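Local coordinates for protein tryptophan decarboxylase 1 (Oryza sativa subsp. japonica, PDB 6KHO) that catalyses the pyridoxal phosphate-dependent decarboxylation of L-tryptophan to tryptamine and of 5-hydroxy-L-tryptophan to serotonin, as a homodimer, at residues Ala302-Ile307 with Lys330-Cys335; Asn108-Ile113 with Arg394-Ala399. All coordinates share one frame; numbering follows the deposited sequence.

Interaction 1: residues Ala302-Ile307 with Lys330-Cys335. With PLP (pyridoxal-5'-phosphate), chain C.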
loop_
_atom_site.group_PDB
_atom_site.type_symbol
_atom_site.label_atom_id
_atom_site.label_comp_id
_atom_site.label_asym_id
_atom_site.label_seq_id
_atom_site.Cartn_x
_atom_site.Cartn_y
_atom_site.Cartn_z
ATOM N N ALA A 302 -8.896 -15.819 9.400
ATOM C CA ALA A 302 -8.970 -16.675 10.573
ATOM C C ALA A 302 -7.691 -16.679 11.402
ATOM O O ALA A 302 -7.721 -17.157 12.534
ATOM C CB ALA A 302 -9.321 -18.097 10.151
ATOM N N GLY A 303 -6.575 -16.176 10.870
ATOM C CA GLY A 303 -5.372 -16.067 11.679
ATOM C C GLY A 303 -5.600 -15.363 13.005
ATOM O O GLY A 303 -5.052 -15.769 14.035
ATOM N N SER A 304 -6.414 -14.297 13.005
ATOM C CA SER A 304 -6.666 -13.562 14.245
ATOM C C SER A 304 -7.294 -14.439 15.319
ATOM O O SER A 304 -7.025 -14.240 16.511
ATOM C CB SER A 304 -7.563 -12.349 13.984
ATOM O OG SER A 304 -6.923 -11.413 13.148
ATOM N N ALA A 305 -8.130 -15.411 14.929
ATOM C CA ALA A 305 -8.746 -16.280 15.924
ATOM C C ALA A 305 -7.726 -17.182 16.607
ATOM O O ALA A 305 -8.001 -17.702 17.696
ATOM C CB ALA A 305 -9.849 -17.128 15.281
ATOM N N CYS A 306 -6.551 -17.352 16.011
ATOM C CA CYS A 306 -5.538 -18.256 16.526
ATOM C C CYS A 306 -4.769 -17.678 17.702
ATOM O O CYS A 306 -3.880 -18.354 18.235
ATOM C CB CYS A 306 -4.588 -18.652 15.396
ATOM S SG CYS A 306 -5.431 -19.637 14.113
ATOM N N ILE A 307 -5.100 -16.457 18.136
ATOM C CA ILE A 307 -4.630 -15.973 19.424
ATOM C C ILE A 307 -5.383 -16.610 20.581
ATOM O O ILE A 307 -5.001 -16.410 21.742
ATOM C CB ILE A 307 -4.733 -14.436 19.506
ATOM C CG1 ILE A 307 -6.201 -14.008 19.626
ATOM C CG2 ILE A 307 -4.040 -13.804 18.301
ATOM C CD1 ILE A 307 -6.411 -12.522 19.946
ATOM N N LYS A 330 -8.633 -7.430 9.035
ATOM C CA LYS A 330 -9.878 -8.183 8.976
ATOM C C LYS A 330 -10.468 -8.268 10.374
ATOM O O LYS A 330 -11.352 -7.484 10.721
ATOM C CB LYS A 330 -9.653 -9.586 8.402
ATOM C CG LYS A 330 -9.201 -9.564 6.969
ATOM C CD LYS A 330 -10.321 -9.890 6.034
ATOM C CE LYS A 330 -9.784 -10.670 4.859
ATOM N NZ LYS A 330 -10.334 -10.152 3.597
ATOM N N TRP A 331 -9.933 -9.163 11.204
ATOM C CA TRP A 331 -10.577 -9.549 12.455
ATOM C C TRP A 331 -9.769 -9.159 13.697
ATOM O O TRP A 331 -9.940 -9.771 14.756
ATOM C CB TRP A 331 -10.828 -11.065 12.429
ATOM C CG TRP A 331 -11.943 -11.570 13.308
ATOM C CD1 TRP A 331 -12.823 -10.828 14.059
ATOM C CD2 TRP A 331 -12.290 -12.943 13.528
ATOM N NE1 TRP A 331 -13.698 -11.666 14.726
ATOM C CE2 TRP A 331 -13.384 -12.966 14.421
ATOM C CE3 TRP A 331 -11.780 -14.163 13.047
ATOM C CZ2 TRP A 331 -13.975 -14.161 14.843
ATOM C CZ3 TRP A 331 -12.361 -15.339 13.468
ATOM C CH2 TRP A 331 -13.448 -15.333 14.355
ATOM N N LEU A 332 -8.895 -8.158 13.620
ATOM C CA LEU A 332 -8.156 -7.783 14.828
ATOM C C LEU A 332 -8.216 -6.274 15.086
ATOM O O LEU A 332 -7.248 -5.662 15.558
ATOM C CB LEU A 332 -6.713 -8.280 14.762
ATOM C CG LEU A 332 -6.067 -8.571 16.120
ATOM C CD1 LEU A 332 -6.766 -9.746 16.794
ATOM C CD2 LEU A 332 -4.564 -8.826 15.985
ATOM N N MET A 333 -9.359 -5.654 14.773
ATOM C CA MET A 333 -9.707 -4.292 15.215
ATOM C C MET A 333 -8.692 -3.234 14.793
ATOM O O MET A 333 -8.535 -2.216 15.471
ATOM C CB MET A 333 -9.894 -4.239 16.732
ATOM C CG MET A 333 -11.218 -4.844 17.184
ATOM S SD MET A 333 -11.332 -4.949 18.972
ATOM C CE MET A 333 -10.210 -6.269 19.274
ATOM N N THR A 334 -8.010 -3.452 13.676
ATOM C CA THR A 334 -7.024 -2.517 13.150
ATOM C C THR A 334 -7.490 -2.063 11.772
ATOM O O THR A 334 -7.637 -2.891 10.871
ATOM C CB THR A 334 -5.649 -3.186 13.058
ATOM O OG1 THR A 334 -5.246 -3.678 14.351
ATOM C CG2 THR A 334 -4.616 -2.210 12.556
ATOM N N CYS A 335 -7.732 -0.764 11.598
ATOM C CA CYS A 335 -8.280 -0.296 10.327
ATOM C C CYS A 335 -7.309 -0.572 9.173
ATOM O O CYS A 335 -6.088 -0.667 9.360
ATOM C CB CYS A 335 -8.599 1.209 10.400
ATOM S SG CYS A 335 -7.173 2.298 10.815
HETATM N N1 PLP C . -7.172 -14.233 1.345
HETATM C C2 PLP C . -8.159 -14.478 2.279
HETATM C C2A PLP C . -8.344 -15.834 2.886
HETATM C C3 PLP C . -9.007 -13.453 2.666
HETATM O O3 PLP C . -9.983 -13.698 3.595
HETATM C C4 PLP C . -8.857 -12.179 2.131
HETATM C C4A PLP C . -9.499 -11.003 2.809
HETATM C C5 PLP C . -7.866 -11.933 1.192
HETATM C C6 PLP C . -7.024 -12.970 0.797
HETATM C C5A PLP C . -7.759 -10.532 0.627
HETATM O O4P PLP C . -6.566 -10.297 -0.082
HETATM P P PLP C . -5.979 -8.791 -0.254
HETATM O O1P PLP C . -7.055 -7.853 -0.729
HETATM O O2P PLP C . -4.839 -8.878 -1.238
HETATM O O3P PLP C . -5.471 -8.243 1.068
HETATM O O HOH W 1 -7.984 -11.370 10.806
#

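Interaction 2: residues Asn108-Ile113 with Arg394-Ala399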
loop_
_atom_site.group_PDB
_atom_site.type_symbol
_atom_site.label_atom_id
_atom_site.label_comp_id
_atom_site.label_asym_id
_atom_site.label_seq_id
_atom_site.Cartn_x
_atom_site.Cartn_y
_atom_site.Cartn_z
ATOM N N ASN A 108 -12.671 -2.610 13.668
ATOM C CA ASN A 108 -11.973 -1.358 13.918
ATOM C C ASN A 108 -12.013 -1.049 15.411
ATOM O O ASN A 108 -12.731 -1.694 16.185
ATOM C CB ASN A 108 -12.603 -0.220 13.086
ATOM C CG ASN A 108 -11.593 0.819 12.638
ATOM O OD1 ASN A 108 -10.435 0.815 13.068
ATOM N ND2 ASN A 108 -12.036 1.727 11.765
ATOM N N SER A 109 -11.242 -0.038 15.817
ATOM C CA SER A 109 -11.195 0.346 17.220
ATOM C C SER A 109 -10.691 1.776 17.336
ATOM O O SER A 109 -9.968 2.271 16.463
ATOM C CB SER A 109 -10.302 -0.597 18.040
ATOM O OG SER A 109 -8.932 -0.497 17.646
ATOM N N ALA A 110 -11.076 2.430 18.434
ATOM C CA ALA A 110 -10.633 3.805 18.663
ATOM C C ALA A 110 -9.112 3.895 18.735
ATOM O O ALA A 110 -8.518 4.847 18.216
ATOM C CB ALA A 110 -11.268 4.354 19.941
ATOM N N ALA A 111 -8.463 2.898 19.349
ATOM C CA ALA A 111 -7.004 2.916 19.441
ATOM C C ALA A 111 -6.354 2.858 18.062
ATOM O O ALA A 111 -5.354 3.543 17.811
ATOM C CB ALA A 111 -6.506 1.757 20.305
ATOM N N ALA A 112 -6.906 2.049 17.156
ATOM C CA ALA A 112 -6.302 1.906 15.835
ATOM C C ALA A 112 -6.486 3.163 15.001
ATOM O O ALA A 112 -5.558 3.593 14.307
ATOM C CB ALA A 112 -6.890 0.699 15.100
ATOM N N ILE A 113 -7.681 3.758 15.050
ATOM C CA ILE A 113 -7.920 5.014 14.343
ATOM C C ILE A 113 -7.021 6.116 14.895
ATOM O O ILE A 113 -6.436 6.895 14.134
ATOM C CB ILE A 113 -9.405 5.407 14.431
ATOM C CG1 ILE A 113 -10.273 4.350 13.737
ATOM C CG2 ILE A 113 -9.619 6.759 13.786
ATOM C CD1 ILE A 113 -11.748 4.398 14.173
ATOM N N ARG A 394 -1.362 -2.614 22.919
ATOM C CA ARG A 394 -0.943 -1.960 24.159
ATOM C C ARG A 394 -2.138 -1.449 24.959
ATOM O O ARG A 394 -2.135 -1.508 26.193
ATOM C CB ARG A 394 0.022 -0.804 23.860
ATOM C CG ARG A 394 0.524 -0.027 25.109
ATOM C CD ARG A 394 1.245 -1.002 26.040
ATOM N NE ARG A 394 1.958 -0.390 27.164
ATOM C CZ ARG A 394 1.640 -0.598 28.434
ATOM N NH1 ARG A 394 0.600 -1.362 28.726
ATOM N NH2 ARG A 394 2.345 -0.033 29.408
ATOM N N THR A 395 -3.170 -0.939 24.286
ATOM C CA THR A 395 -4.283 -0.343 25.020
ATOM C C THR A 395 -5.267 -1.408 25.506
ATOM O O THR A 395 -5.711 -1.364 26.659
ATOM C CB THR A 395 -4.996 0.702 24.147
ATOM O OG1 THR A 395 -4.038 1.638 23.631
ATOM C CG2 THR A 395 -6.055 1.475 24.957
ATOM N N TYR A 396 -5.611 -2.373 24.653
ATOM C CA TYR A 396 -6.656 -3.343 24.981
ATOM C C TYR A 396 -6.123 -4.604 25.660
ATOM O O TYR A 396 -6.796 -5.149 26.542
ATOM C CB TYR A 396 -7.434 -3.722 23.721
ATOM C CG TYR A 396 -8.045 -2.516 23.045
ATOM C CD1 TYR A 396 -8.700 -1.535 23.789
ATOM C CD2 TYR A 396 -7.948 -2.339 21.670
ATOM C CE1 TYR A 396 -9.250 -0.418 23.181
ATOM C CE2 TYR A 396 -8.505 -1.223 21.045
ATOM C CZ TYR A 396 -9.157 -0.276 21.813
ATOM O OH TYR A 396 -9.706 0.817 21.200
ATOM N N GLY A 397 -4.938 -5.077 25.283
ATOM C CA GLY A 397 -4.353 -6.253 25.899
ATOM C C GLY A 397 -4.884 -7.560 25.323
ATOM O O GLY A 397 -5.904 -7.610 24.637
ATOM N N VAL A 398 -4.171 -8.651 25.637
ATOM C CA VAL A 398 -4.457 -9.948 25.016
ATOM C C VAL A 398 -5.845 -10.450 25.413
ATOM O O VAL A 398 -6.617 -10.928 24.571
ATOM C CB VAL A 398 -3.373 -10.981 25.379
ATOM C CG1 VAL A 398 -3.686 -12.336 24.700
ATOM C CG2 VAL A 398 -1.970 -10.492 24.961
ATOM N N ALA A 399 -6.174 -10.353 26.704
ATOM C CA ALA A 399 -7.426 -10.916 27.203
ATOM C C ALA A 399 -8.635 -10.317 26.492
ATOM O O ALA A 399 -9.556 -11.050 26.111
ATOM C CB ALA A 399 -7.519 -10.717 28.719
#

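Interaction 1: residues Ala302-Ile307 with Lys330-Cys335
Trp331 and Ala305 supply a main apolar touch between the loop following strand 294-298 and the end of helix 328-331, while Ser304 faces Trp331 where the two backbones run closest. The tryptophan side chain can be followed outward. Its CB lies 3.8 Å from Ser304 CB. With CG anti to the backbone N (chi1 -156°), the indole lies over the loop with its six-membered ring beside Ala305, whose CB sits obliquely to it, 3.6 Å from CZ3 and somewhat farther from CE3 and CH2. At the other side of the ring system NE1 is hydrogen-bonded to Asp408, so the buried indole nitrogen is satisfied. Tyr301 stacks on the ring and His404 meets it at a steep angle, which together probably limit its freedom to turn.

Ser304 adds a polar element. Its CB packs 3.6 Å from Trp331 O, and its OG rests 3.5 Å from Leu332 CB. A water joins the segments: it lies 2.6 Å from Ser304 OG and accepts from Trp331 N at 3.0 Å, bridging two polar groups that do not bond directly. Farther along, Ile307 CD1 meets Leu332 CD1 methyl to methyl at 4.2 Å.

The neighbouring Lys330 starts toward the loop, but its bent chain leads away, and NZ is bonded covalently to C4A of the cofactor at 1.4 Å. This is the lysine-cofactor linkage of PLP enzymes; the group II decarboxylase family, and the sheet strand ending in Asp298 of the cofactor pocket, place it in a fold type I active site, completed by Gly381 of the second subunit.

Interaction 2: residues Asn108-Ile113 with Arg394-Ala399
Ala111 and Thr395 bring the backbones nearest, 7.0 Å between their CA atoms, where the first turn of helix 110-122 faces helix 386-420. The motif is an N-capped helix start: Ser109 occupies the N-cap, and its OG accepts from Ala112 N at 3.3 Å while also bonding to Met333 O. The amide one residue earlier, that of Ala111, is served from across the contact. Ala111 N donates to Tyr396 OH at 3.0 Å, in a fairly straight bond of 159°, so the tyrosine oxygen does for this N-H what the serine does for the one after it.

With CG anti to the carbonyl carbon (chi1 -57°), the Tyr396 ring is sent across to the start of helix 110-122, where OH reaches Ala111 N. Ala111 CB approaches the ring obliquely, 3.7 Å from CE2, and is 3.5 Å from OH; it also lies 4.1 Å from Thr395 OG1, a hydroxyl bonded to Met391 O and to Thr80 of the second subunit. A phenylalanine in place of Tyr396 would keep the ring but would probably leave Ala111 N without its acceptor in a buried setting.

Helix 386-420 is kinked after Tyr396, where the amides of Val398 and Ala399 are not bonded to the preceding turn; the backbone of Gly397 (phi 82°) leaves no room for a side chain beside the carbonyl oxygen of Tyr396. Phe22 of the second subunit meets the Tyr396 ring, and Glu83 of that subunit forms a salt bridge with Arg394. The ring edge is met by the capping serine, with Ser109 OG in the ring plane 3.5 Å from CE2.

Both contacts are buried, and both depend on helix 386-420: it provides one segment of interaction 2, and it meets interaction 1 from outside through Asp408 and His404. They are also directly joined, since Cys335 CB of 330-335 packs 3.3 Å from Asn108 OD1, setting the chain beyond the cofactor lysine against the approach to helix 110-122. Their chemistry differs with place. Interaction 1, nearer the middle of the chain and holding the cofactor lysine, combines indole and methyl packing with a bridging water; interaction 2, farther out and with the second subunit within reach of most of its residues, turns on a direct amide-to-hydroxyl bond. Both touch that subunit.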